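Aclacinomycin-N/aclacinomycin-A oxidase (Streptomyces galilaeus, PDB 2IPI) oxidises the terminal sugar of aclacinomycin antibiotics in two successive oxygen-dependent steps, using a bicovalently bound FAD, to convert aclacinomycin N into A and then Y. Local coordinates at residues H290-L295 with S395-G400; A366-P371 with I420-S425. All blocks are in the same frame, centred on the assembly; numbering follows the deposited sequence.

Interaction 1. Residues H290-L295 with S395-G400; sequences HSVFYL and SLYSYG. With AKY (methyl (2S,4R)-2-ethyl-2,5,7-trihydroxy-6,11-dioxo-4-{[2,3,6-trideoxy-4-O-{2,6-dideoxy-4-O-[(2S,6S)-6-methyl-5-oxotetrahydro-2h -pyran-2-yl]-alpha-D-lyxo-hexopyranosyl}-3-(dimethylamino)-D-ribo-hexopyranosyl]oxy}-1,2,3,4,6,11-hexahydrotetracene-1-c arboxylate), chain E.
The carbonyl oxygen of Leu396 is gripped twice: the amide of Phe293 donates to Leu396 O over 2.7 Å, and the CA of Val292 adds a CA-H...O contact. Leu396 N returns the bond to Phe293 O, which defines a hydrogen-bonded pair in two antiparallel strands. Ser398 N still donates to Ser291 O, but Ser291 N donates to the hydroxyl Ser398 OG at 3.0 Å; with chi1 at 64°, OG sits between its own N and carbonyl carbon, facing that amide. Serine suits this place because its short hydroxyl can stand in for a backbone carbonyl.

On the face bearing Val292, Tyr294, Ser395 and Tyr397, Val292 and Tyr397 run side by side. The branched valine sets CG2 only 3.3 Å from Tyr397 CE2, a close contact that probably restricts rotation of the ring, while NE2 of His290 lies near the plane of that ring at its edge. Val292 CG1 also lies over a face of the Tyr294 ring. Ser395 OG approaches Tyr294 CD2 obliquely at 3.3 Å, its hydrogen bond going to Glu393. Phe293 and Leu396 occupy the other face; Leu396 CD1 also meets Leu295 CD1 at 3.7 Å, and helix 262-278 packs against all three.

Tyr397, an active-site proton acceptor, brings its OH within 3.2 Å of AKY C40, the ring carbon beside the sugar ketone. This OH is buried without a hydrogen-bond partner in the model. One face towards a helix, the other carrying a catalytic tyrosine against the sugar: this is the substrate-domain sheet of a berberine bridge enzyme-like flavin oxidase.

Interaction 2. Residues A366-P371 with I420-S425; sequences AYLRKP and IKVWMS. With AKY (methyl (2S,4R)-2-ethyl-2,5,7-trihydroxy-6,11-dioxo-4-{[2,3,6-trideoxy-4-O-{2,6-dideoxy-4-O-[(2S,6S)-6-methyl-5-oxotetrahydro-2h -pyran-2-yl]-alpha-D-lyxo-hexopyranosyl}-3-(dimethylamino)-D-ribo-hexopyranosyl]oxy}-1,2,3,4,6,11-hexahydrotetracene-1-c arboxylate), chain E.
Strands 366-368 and 420-425 run antiparallel at 152°, their axes approaching to 4.9 Å. Ala366 and Val422 form a doubly hydrogen-bonded pair; of its two bonds, Val422 N to Ala366 O, 2.8 Å long, is the straighter, at 170°. Leu368 N donates to Ile420 O, but the buried Ile420 N has no partner in the model, so this pair has a single bond; beyond Leu368 the chain leaves the strand.

Ala366, Leu368, Ile420 and Val422 share one face. Alanine leaves room for Val422 CG2, which rests 3.8 Å from Ala366 CB, and Leu368 crosses Val422 at about a right angle, its CD1 against CG1. Tyr367 and Lys421 occupy the other face and point the same way. The lysine chain, bent at each torsion from chi2 onward, follows the phenol ring: CG lies 3.4 Å from Tyr367 CE1, and NZ ends at Tyr367 OH. That hydrogen bond measures 2.5 Å, so short that its exact length is doubtful. Further along, the C41 methyl of AKY lies over one face of the broad Trp423 indole, with Ser425 CB against the opposite face.

Lys421 also makes a cation-pi contact with Phe466, and its side chain comes about 4 Å from those of Tyr397 and Tyr469. If protonated, as the cation-pi contact suggests, the lysine would place positive charge beside the two catalytic tyrosines.

Interactions 1 and 2 lie with their centres about 9 Å apart in the same seven-stranded antiparallel sheet, where the strands follow the order 290-296, 391-398, 420-428, 360-368. Their segments alternate along the chain: 290-295, 366-371, 395-400, then 420-425. The two inner strands join the contacts directly, with Tyr397 N and Lys421 O 2.8 Å apart and Ser395 O facing Trp423 N, both probable hydrogen bonds. Both contacts touch AKY: the neighbouring strands 290-296, 391-398 and 420-428 supply residues that line the sugar-binding pocket near the flavin, while 360-368 is the edge strand beside them.

Interaction 1. Residues H290-L295 with S395-G400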
loop_
_atom_site.group_PDB
_atom_site.type_symbol
_atom_site.label_atom_id
_atom_site.label_comp_id
_atom_site.label_asym_id
_atom_site.label_seq_id
_atom_site.Cartn_x
_atom_site.Cartn_y
_atom_site.Cartn_z
ATOM N N HIS A 290 -10.960 5.399 -11.268
ATOM C CA HIS A 290 -10.692 4.816 -9.959
ATOM C C HIS A 290 -11.846 5.132 -9.005
ATOM O O HIS A 290 -12.413 6.232 -9.070
ATOM C CB HIS A 290 -9.372 5.336 -9.398
ATOM C CG HIS A 290 -8.988 4.816 -8.048
ATOM N ND1 HIS A 290 -9.080 5.590 -6.905
ATOM C CD2 HIS A 290 -8.511 3.625 -7.629
ATOM C CE1 HIS A 290 -8.680 4.906 -5.853
ATOM N NE2 HIS A 290 -8.330 3.700 -6.272
ATOM N N SER A 291 -12.196 4.185 -8.133
ATOM C CA SER A 291 -13.151 4.470 -7.073
ATOM C C SER A 291 -12.790 3.702 -5.798
ATOM O O SER A 291 -12.246 2.609 -5.864
ATOM C CB SER A 291 -14.594 4.150 -7.445
ATOM O OG SER A 291 -14.862 2.767 -7.445
ATOM N N VAL A 292 -13.151 4.331 -4.693
ATOM C CA VAL A 292 -13.116 3.780 -3.353
ATOM C C VAL A 292 -14.529 3.805 -2.764
ATOM O O VAL A 292 -15.148 4.866 -2.735
ATOM C CB VAL A 292 -12.165 4.560 -2.440
ATOM C CG1 VAL A 292 -12.138 3.945 -1.046
ATOM C CG2 VAL A 292 -10.774 4.592 -3.051
ATOM N N PHE A 293 -15.023 2.648 -2.345
ATOM C CA PHE A 293 -16.380 2.640 -1.755
ATOM C C PHE A 293 -16.189 2.544 -0.250
ATOM O O PHE A 293 -15.782 1.504 0.245
ATOM C CB PHE A 293 -17.248 1.534 -2.324
ATOM C CG PHE A 293 -18.758 1.800 -2.277
ATOM C CD1 PHE A 293 -19.619 1.018 -3.021
ATOM C CD2 PHE A 293 -19.271 2.826 -1.507
ATOM C CE1 PHE A 293 -20.990 1.260 -3.005
ATOM C CE2 PHE A 293 -20.630 3.077 -1.463
ATOM C CZ PHE A 293 -21.477 2.279 -2.210
ATOM N N TYR A 294 -16.453 3.642 0.459
ATOM C CA TYR A 294 -16.257 3.630 1.899
ATOM C C TYR A 294 -17.554 3.153 2.574
ATOM O O TYR A 294 -18.487 3.939 2.680
ATOM C CB TYR A 294 -15.861 4.987 2.472
ATOM C CG TYR A 294 -14.590 5.577 1.918
ATOM C CD1 TYR A 294 -14.640 6.656 1.038
ATOM C CD2 TYR A 294 -13.349 5.057 2.269
ATOM C CE1 TYR A 294 -13.478 7.205 0.525
ATOM C CE2 TYR A 294 -12.181 5.599 1.759
ATOM C CZ TYR A 294 -12.261 6.671 0.890
ATOM O OH TYR A 294 -11.104 7.206 0.389
ATOM N N LEU A 295 -17.504 1.890 2.976
ATOM C CA LEU A 295 -18.638 1.297 3.678
ATOM C C LEU A 295 -18.522 1.545 5.183
ATOM O O LEU A 295 -18.105 0.660 5.925
ATOM C CB LEU A 295 -18.751 -0.195 3.350
ATOM C CG LEU A 295 -18.748 -0.477 1.838
ATOM C CD1 LEU A 295 -18.789 -1.962 1.550
ATOM C CD2 LEU A 295 -19.930 0.243 1.194
ATOM N N SER A 395 -13.624 -0.645 3.043
ATOM C CA SER A 395 -13.389 0.067 1.789
ATOM C C SER A 395 -13.213 -0.919 0.644
ATOM O O SER A 395 -12.455 -1.892 0.737
ATOM C CB SER A 395 -12.157 0.953 1.928
ATOM O OG SER A 395 -12.331 1.935 2.923
ATOM N N LEU A 396 -13.896 -0.690 -0.459
ATOM C CA LEU A 396 -13.732 -1.503 -1.649
ATOM C C LEU A 396 -13.099 -0.635 -2.740
ATOM O O LEU A 396 -13.633 0.436 -3.028
ATOM C CB LEU A 396 -15.041 -2.101 -2.163
ATOM C CG LEU A 396 -15.993 -2.661 -1.105
ATOM C CD1 LEU A 396 -17.373 -2.916 -1.712
ATOM C CD2 LEU A 396 -15.421 -3.935 -0.507
ATOM N N TYR A 397 -11.990 -1.101 -3.302
ATOM C CA TYR A 397 -11.275 -0.396 -4.357
ATOM C C TYR A 397 -11.435 -1.048 -5.721
ATOM O O TYR A 397 -11.212 -2.249 -5.877
ATOM C CB TYR A 397 -9.766 -0.312 -4.036
ATOM C CG TYR A 397 -9.536 0.357 -2.707
ATOM C CD1 TYR A 397 -9.713 -0.334 -1.500
ATOM C CD2 TYR A 397 -9.154 1.684 -2.655
ATOM C CE1 TYR A 397 -9.503 0.298 -0.289
ATOM C CE2 TYR A 397 -8.944 2.318 -1.447
ATOM C CZ TYR A 397 -9.121 1.624 -0.266
ATOM O OH TYR A 397 -8.901 2.271 0.931
ATOM N N SER A 398 -11.819 -0.239 -6.705
ATOM C CA SER A 398 -11.745 -0.719 -8.082
ATOM C C SER A 398 -10.264 -1.057 -8.336
ATOM O O SER A 398 -9.407 -0.303 -7.853
ATOM C CB SER A 398 -12.294 0.286 -9.079
ATOM O OG SER A 398 -11.526 1.480 -9.101
ATOM N N TYR A 399 -9.999 -2.149 -9.018
ATOM C CA TYR A 399 -8.640 -2.668 -9.204
ATOM C C TYR A 399 -8.534 -3.399 -10.533
ATOM O O TYR A 399 -9.387 -3.287 -11.421
ATOM C CB TYR A 399 -8.245 -3.606 -8.067
ATOM C CG TYR A 399 -6.765 -3.719 -7.778
ATOM C CD1 TYR A 399 -6.152 -4.970 -7.771
ATOM C CD2 TYR A 399 -5.957 -2.622 -7.507
ATOM C CE1 TYR A 399 -4.797 -5.128 -7.512
ATOM C CE2 TYR A 399 -4.603 -2.764 -7.242
ATOM C CZ TYR A 399 -4.027 -4.016 -7.244
ATOM O OH TYR A 399 -2.680 -4.150 -6.981
ATOM N N GLY A 400 -7.451 -4.173 -10.694
ATOM C CA GLY A 400 -7.307 -4.904 -11.954
ATOM C C GLY A 400 -6.701 -4.003 -13.013
ATOM O O GLY A 400 -5.709 -3.318 -12.738
HETATM O O15 AKY E . -5.006 1.338 0.101
HETATM C C42 AKY E . -5.223 2.236 0.936
HETATM C C40 AKY E . -5.995 3.484 0.442
HETATM C C38 AKY E . -6.330 4.468 1.487
HETATM C C39 AKY E . -5.062 2.054 2.500
HETATM C C41 AKY E . -5.270 1.048 3.364
HETATM O O14 AKY E . -5.023 3.257 3.234
HETATM C C37 AKY E . -6.115 4.110 2.916
HETATM O O13 AKY E . -6.130 5.288 3.681
HETATM C C35 AKY E . -6.774 5.202 4.918
HETATM C C34 AKY E . -8.132 5.912 4.931
HETATM C C36 AKY E . -8.776 5.890 3.655
HETATM O O11 AKY E . -8.097 7.341 5.471
HETATM C C33 AKY E . -5.867 5.624 6.060
HETATM O O12 AKY E . -4.519 4.930 6.164
HETATM C C32 AKY E . -5.851 7.001 6.295
HETATM C C31 AKY E . -7.129 7.486 6.634
HETATM O O7 AKY E . -11.965 9.208 10.611
HETATM C C7 AKY E . -11.685 10.279 11.515
HETATM C C8 AKY E . -11.679 11.560 10.776
HETATM C C9 AKY E . -13.088 12.059 10.578
HETATM O O9 AKY E . -13.807 10.996 10.054
HETATM C C13 AKY E . -13.049 13.266 9.713
HETATM C C14 AKY E . -12.456 12.771 8.392
HETATM C C20 AKY E . -12.765 10.237 12.548
HETATM C C19 AKY E . -13.741 11.224 12.708
HETATM C C10 AKY E . -13.594 12.490 11.900
HETATM C C11 AKY E . -14.679 11.136 13.737
HETATM C C18 AKY E . -14.647 10.067 14.633
HETATM C C17 AKY E . -13.671 9.073 14.492
HETATM C C6 AKY E . -12.758 9.172 13.448
HETATM O O6 AKY E . -11.802 8.234 13.288
HETATM C C12 AKY E . -15.571 10.026 15.702
HETATM O O3 AKY E . -16.458 10.896 15.840
HETATM C C15 AKY E . -15.482 8.973 16.647
HETATM C C1 AKY E . -16.347 8.969 17.740
HETATM C C2 AKY E . -16.273 7.987 18.728
HETATM C C3 AKY E . -15.308 6.989 18.589
HETATM C C16 AKY E . -14.496 7.971 16.511
HETATM C C5 AKY E . -13.587 8.018 15.431
HETATM O O5 AKY E . -12.653 7.211 15.255
HETATM C C4 AKY E . -14.438 6.980 17.502
HETATM O O4 AKY E . -13.515 5.985 17.441
HETATM O O18 AKY E . -7.721 6.932 7.819
HETATM C C45 AKY E . -10.810 8.387 10.392
HETATM C C43 AKY E . -12.574 13.361 12.629
HETATM O O16 AKY E . -11.628 12.866 13.250
HETATM O O17 AKY E . -12.699 14.720 12.634
HETATM C C44 AKY E . -12.825 15.139 13.999
HETATM O O19 AKY E . -9.668 9.117 10.014
HETATM C C47 AKY E . -9.912 6.631 8.812
HETATM N N11 AKY E . -9.468 5.326 9.336
HETATM C C52 AKY E . -9.828 4.134 8.648
HETATM C C51 AKY E . -8.215 5.266 10.010
HETATM C C46 AKY E . -11.153 7.343 9.334
HETATM C C48 AKY E . -8.901 7.634 8.253
HETATM C C49 AKY E . -8.502 8.630 9.328
HETATM C C50 AKY E . -7.161 8.492 10.059
#

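Interaction 2. Residues A366-P371 with I420-S425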
loop_
_atom_site.group_PDB
_atom_site.type_symbol
_atom_site.label_atom_id
_atom_site.label_comp_id
_atom_site.label_asym_id
_atom_site.label_seq_id
_atom_site.Cartn_x
_atom_site.Cartn_y
_atom_site.Cartn_z
ATOM N N ALA A 366 -7.738 -7.681 1.661
ATOM C CA ALA A 366 -8.002 -8.815 0.788
ATOM C C ALA A 366 -8.045 -8.433 -0.693
ATOM O O ALA A 366 -8.426 -7.328 -1.085
ATOM C CB ALA A 366 -9.329 -9.487 1.153
ATOM N N TYR A 367 -7.661 -9.370 -1.548
ATOM C CA TYR A 367 -7.765 -9.318 -2.992
ATOM C C TYR A 367 -8.928 -10.192 -3.474
ATOM O O TYR A 367 -8.913 -11.400 -3.234
ATOM C CB TYR A 367 -6.489 -9.819 -3.678
ATOM C CG TYR A 367 -5.323 -8.867 -3.673
ATOM C CD1 TYR A 367 -5.308 -7.763 -4.526
ATOM C CD2 TYR A 367 -4.233 -9.050 -2.840
ATOM C CE1 TYR A 367 -4.244 -6.895 -4.525
ATOM C CE2 TYR A 367 -3.154 -8.178 -2.827
ATOM C CZ TYR A 367 -3.168 -7.096 -3.682
ATOM O OH TYR A 367 -2.125 -6.201 -3.710
ATOM N N LEU A 368 -9.946 -9.634 -4.130
ATOM C CA LEU A 368 -11.060 -10.467 -4.576
ATOM C C LEU A 368 -10.914 -10.849 -6.049
ATOM O O LEU A 368 -10.706 -9.975 -6.894
ATOM C CB LEU A 368 -12.425 -9.791 -4.416
ATOM C CG LEU A 368 -12.806 -9.203 -3.060
ATOM C CD1 LEU A 368 -14.169 -8.511 -3.097
ATOM C CD2 LEU A 368 -12.793 -10.267 -1.983
ATOM N N ARG A 369 -11.071 -12.120 -6.371
ATOM C CA ARG A 369 -11.068 -12.556 -7.760
ATOM C C ARG A 369 -12.463 -12.519 -8.366
ATOM O O ARG A 369 -12.613 -12.375 -9.581
ATOM C CB ARG A 369 -10.524 -13.972 -7.905
ATOM C CG ARG A 369 -9.021 -14.061 -8.083
ATOM C CD ARG A 369 -8.632 -15.527 -8.308
ATOM N NE ARG A 369 -8.428 -15.795 -9.730
ATOM C CZ ARG A 369 -8.814 -16.913 -10.356
ATOM N NH1 ARG A 369 -9.505 -17.916 -9.715
ATOM N NH2 ARG A 369 -8.542 -17.008 -11.658
ATOM N N LYS A 370 -13.452 -12.665 -7.494
ATOM C CA LYS A 370 -14.867 -12.619 -7.845
ATOM C C LYS A 370 -15.635 -11.881 -6.752
ATOM O O LYS A 370 -15.145 -11.769 -5.626
ATOM C CB LYS A 370 -15.429 -14.026 -8.021
ATOM C CG LYS A 370 -14.906 -14.795 -9.211
ATOM C CD LYS A 370 -14.847 -16.304 -8.975
ATOM C CE LYS A 370 -15.946 -17.109 -9.620
ATOM N NZ LYS A 370 -15.536 -18.006 -10.740
ATOM N N PRO A 371 -16.825 -11.364 -7.047
ATOM C CA PRO A 371 -17.537 -10.527 -6.071
ATOM C C PRO A 371 -17.821 -11.258 -4.760
ATOM O O PRO A 371 -17.712 -12.482 -4.707
ATOM C CB PRO A 371 -18.863 -10.247 -6.784
ATOM C CG PRO A 371 -18.561 -10.399 -8.234
ATOM C CD PRO A 371 -17.592 -11.548 -8.285
ATOM N N ILE A 420 -11.081 -6.362 -7.489
ATOM C CA ILE A 420 -11.301 -5.427 -6.402
ATOM C C ILE A 420 -10.381 -5.692 -5.221
ATOM O O ILE A 420 -10.091 -6.845 -4.917
ATOM C CB ILE A 420 -12.762 -5.497 -5.917
ATOM C CG1 ILE A 420 -13.800 -5.078 -6.961
ATOM C CG2 ILE A 420 -12.957 -4.666 -4.657
ATOM C CD1 ILE A 420 -15.138 -5.767 -6.802
ATOM N N LYS A 421 -9.919 -4.643 -4.548
ATOM C CA LYS A 421 -9.132 -4.798 -3.328
ATOM C C LYS A 421 -9.909 -4.265 -2.122
ATOM O O LYS A 421 -10.544 -3.214 -2.232
ATOM C CB LYS A 421 -7.828 -4.028 -3.463
ATOM C CG LYS A 421 -6.571 -4.851 -3.204
ATOM C CD LYS A 421 -5.521 -3.913 -2.626
ATOM C CE LYS A 421 -4.478 -3.620 -3.702
ATOM N NZ LYS A 421 -3.097 -3.940 -3.309
ATOM N N VAL A 422 -9.829 -4.939 -0.980
ATOM C CA VAL A 422 -10.567 -4.437 0.189
ATOM C C VAL A 422 -9.630 -4.189 1.362
ATOM O O VAL A 422 -8.634 -4.881 1.551
ATOM C CB VAL A 422 -11.731 -5.354 0.616
ATOM C CG1 VAL A 422 -12.293 -6.127 -0.574
ATOM C CG2 VAL A 422 -11.334 -6.336 1.702
ATOM N N TRP A 423 -9.919 -3.175 2.162
ATOM C CA TRP A 423 -9.152 -2.837 3.357
ATOM C C TRP A 423 -10.096 -2.573 4.521
ATOM O O TRP A 423 -10.861 -1.608 4.451
ATOM C CB TRP A 423 -8.291 -1.596 3.132
ATOM C CG TRP A 423 -7.335 -1.225 4.233
ATOM C CD1 TRP A 423 -6.261 -1.962 4.635
ATOM C CD2 TRP A 423 -7.357 -0.055 5.061
ATOM N NE1 TRP A 423 -5.616 -1.316 5.663
ATOM C CE2 TRP A 423 -6.269 -0.142 5.945
ATOM C CE3 TRP A 423 -8.191 1.068 5.149
ATOM C CZ2 TRP A 423 -5.986 0.833 6.897
ATOM C CZ3 TRP A 423 -7.912 2.037 6.090
ATOM C CH2 TRP A 423 -6.817 1.927 6.963
ATOM N N MET A 424 -10.053 -3.396 5.567
ATOM C CA MET A 424 -10.982 -3.149 6.680
ATOM C C MET A 424 -10.244 -2.674 7.923
ATOM O O MET A 424 -9.146 -3.140 8.226
ATOM C CB MET A 424 -11.774 -4.397 7.045
ATOM C CG MET A 424 -12.272 -5.184 5.844
ATOM S SD MET A 424 -13.228 -6.604 6.424
ATOM C CE MET A 424 -13.907 -7.163 4.871
ATOM N N SER A 425 -10.885 -1.741 8.630
ATOM C CA SER A 425 -10.264 -1.121 9.780
ATOM C C SER A 425 -11.253 -0.720 10.877
ATOM O O SER A 425 -12.455 -0.669 10.640
ATOM C CB SER A 425 -9.507 0.148 9.347
ATOM O OG SER A 425 -10.427 1.167 8.978
HETATM O O15 AKY E . -5.006 1.338 0.101
HETATM C C42 AKY E . -5.223 2.236 0.936
HETATM C C40 AKY E . -5.995 3.484 0.442
HETATM C C38 AKY E . -6.330 4.468 1.487
HETATM C C39 AKY E . -5.062 2.054 2.500
HETATM C C41 AKY E . -5.270 1.048 3.364
HETATM O O14 AKY E . -5.023 3.257 3.234
HETATM C C37 AKY E . -6.115 4.110 2.916
HETATM O O13 AKY E . -6.130 5.288 3.681
HETATM C C35 AKY E . -6.774 5.202 4.918
HETATM C C34 AKY E . -8.132 5.912 4.931
HETATM C C36 AKY E . -8.776 5.890 3.655
HETATM O O11 AKY E . -8.097 7.341 5.471
HETATM C C33 AKY E . -5.867 5.624 6.060
HETATM O O12 AKY E . -4.519 4.930 6.164
HETATM C C32 AKY E . -5.851 7.001 6.295
HETATM C C31 AKY E . -7.129 7.486 6.634
HETATM O O7 AKY E . -11.965 9.208 10.611
HETATM C C7 AKY E . -11.685 10.279 11.515
HETATM C C8 AKY E . -11.679 11.560 10.776
HETATM C C9 AKY E . -13.088 12.059 10.578
HETATM O O9 AKY E . -13.807 10.996 10.054
HETATM C C13 AKY E . -13.049 13.266 9.713
HETATM C C14 AKY E . -12.456 12.771 8.392
HETATM C C20 AKY E . -12.765 10.237 12.548
HETATM C C19 AKY E . -13.741 11.224 12.708
HETATM C C10 AKY E . -13.594 12.490 11.900
HETATM C C11 AKY E . -14.679 11.136 13.737
HETATM C C18 AKY E . -14.647 10.067 14.633
HETATM C C17 AKY E . -13.671 9.073 14.492
HETATM C C6 AKY E . -12.758 9.172 13.448
HETATM O O6 AKY E . -11.802 8.234 13.288
HETATM C C12 AKY E . -15.571 10.026 15.702
HETATM O O3 AKY E . -16.458 10.896 15.840
HETATM C C15 AKY E . -15.482 8.973 16.647
HETATM C C1 AKY E . -16.347 8.969 17.740
HETATM C C2 AKY E . -16.273 7.987 18.728
HETATM C C3 AKY E . -15.308 6.989 18.589
HETATM C C16 AKY E . -14.496 7.971 16.511
HETATM C C5 AKY E . -13.587 8.018 15.431
HETATM O O5 AKY E . -12.653 7.211 15.255
HETATM C C4 AKY E . -14.438 6.980 17.502
HETATM O O4 AKY E . -13.515 5.985 17.441
HETATM O O18 AKY E . -7.721 6.932 7.819
HETATM C C45 AKY E . -10.810 8.387 10.392
HETATM C C43 AKY E . -12.574 13.361 12.629
HETATM O O16 AKY E . -11.628 12.866 13.250
HETATM O O17 AKY E . -12.699 14.720 12.634
HETATM C C44 AKY E . -12.825 15.139 13.999
HETATM O O19 AKY E . -9.668 9.117 10.014
HETATM C C47 AKY E . -9.912 6.631 8.812
HETATM N N11 AKY E . -9.468 5.326 9.336
HETATM C C52 AKY E . -9.828 4.134 8.648
HETATM C C51 AKY E . -8.215 5.266 10.010
HETATM C C46 AKY E . -11.153 7.343 9.334
HETATM C C48 AKY E . -8.901 7.634 8.253
HETATM C C49 AKY E . -8.502 8.630 9.328
HETATM C C50 AKY E . -7.161 8.492 10.059
#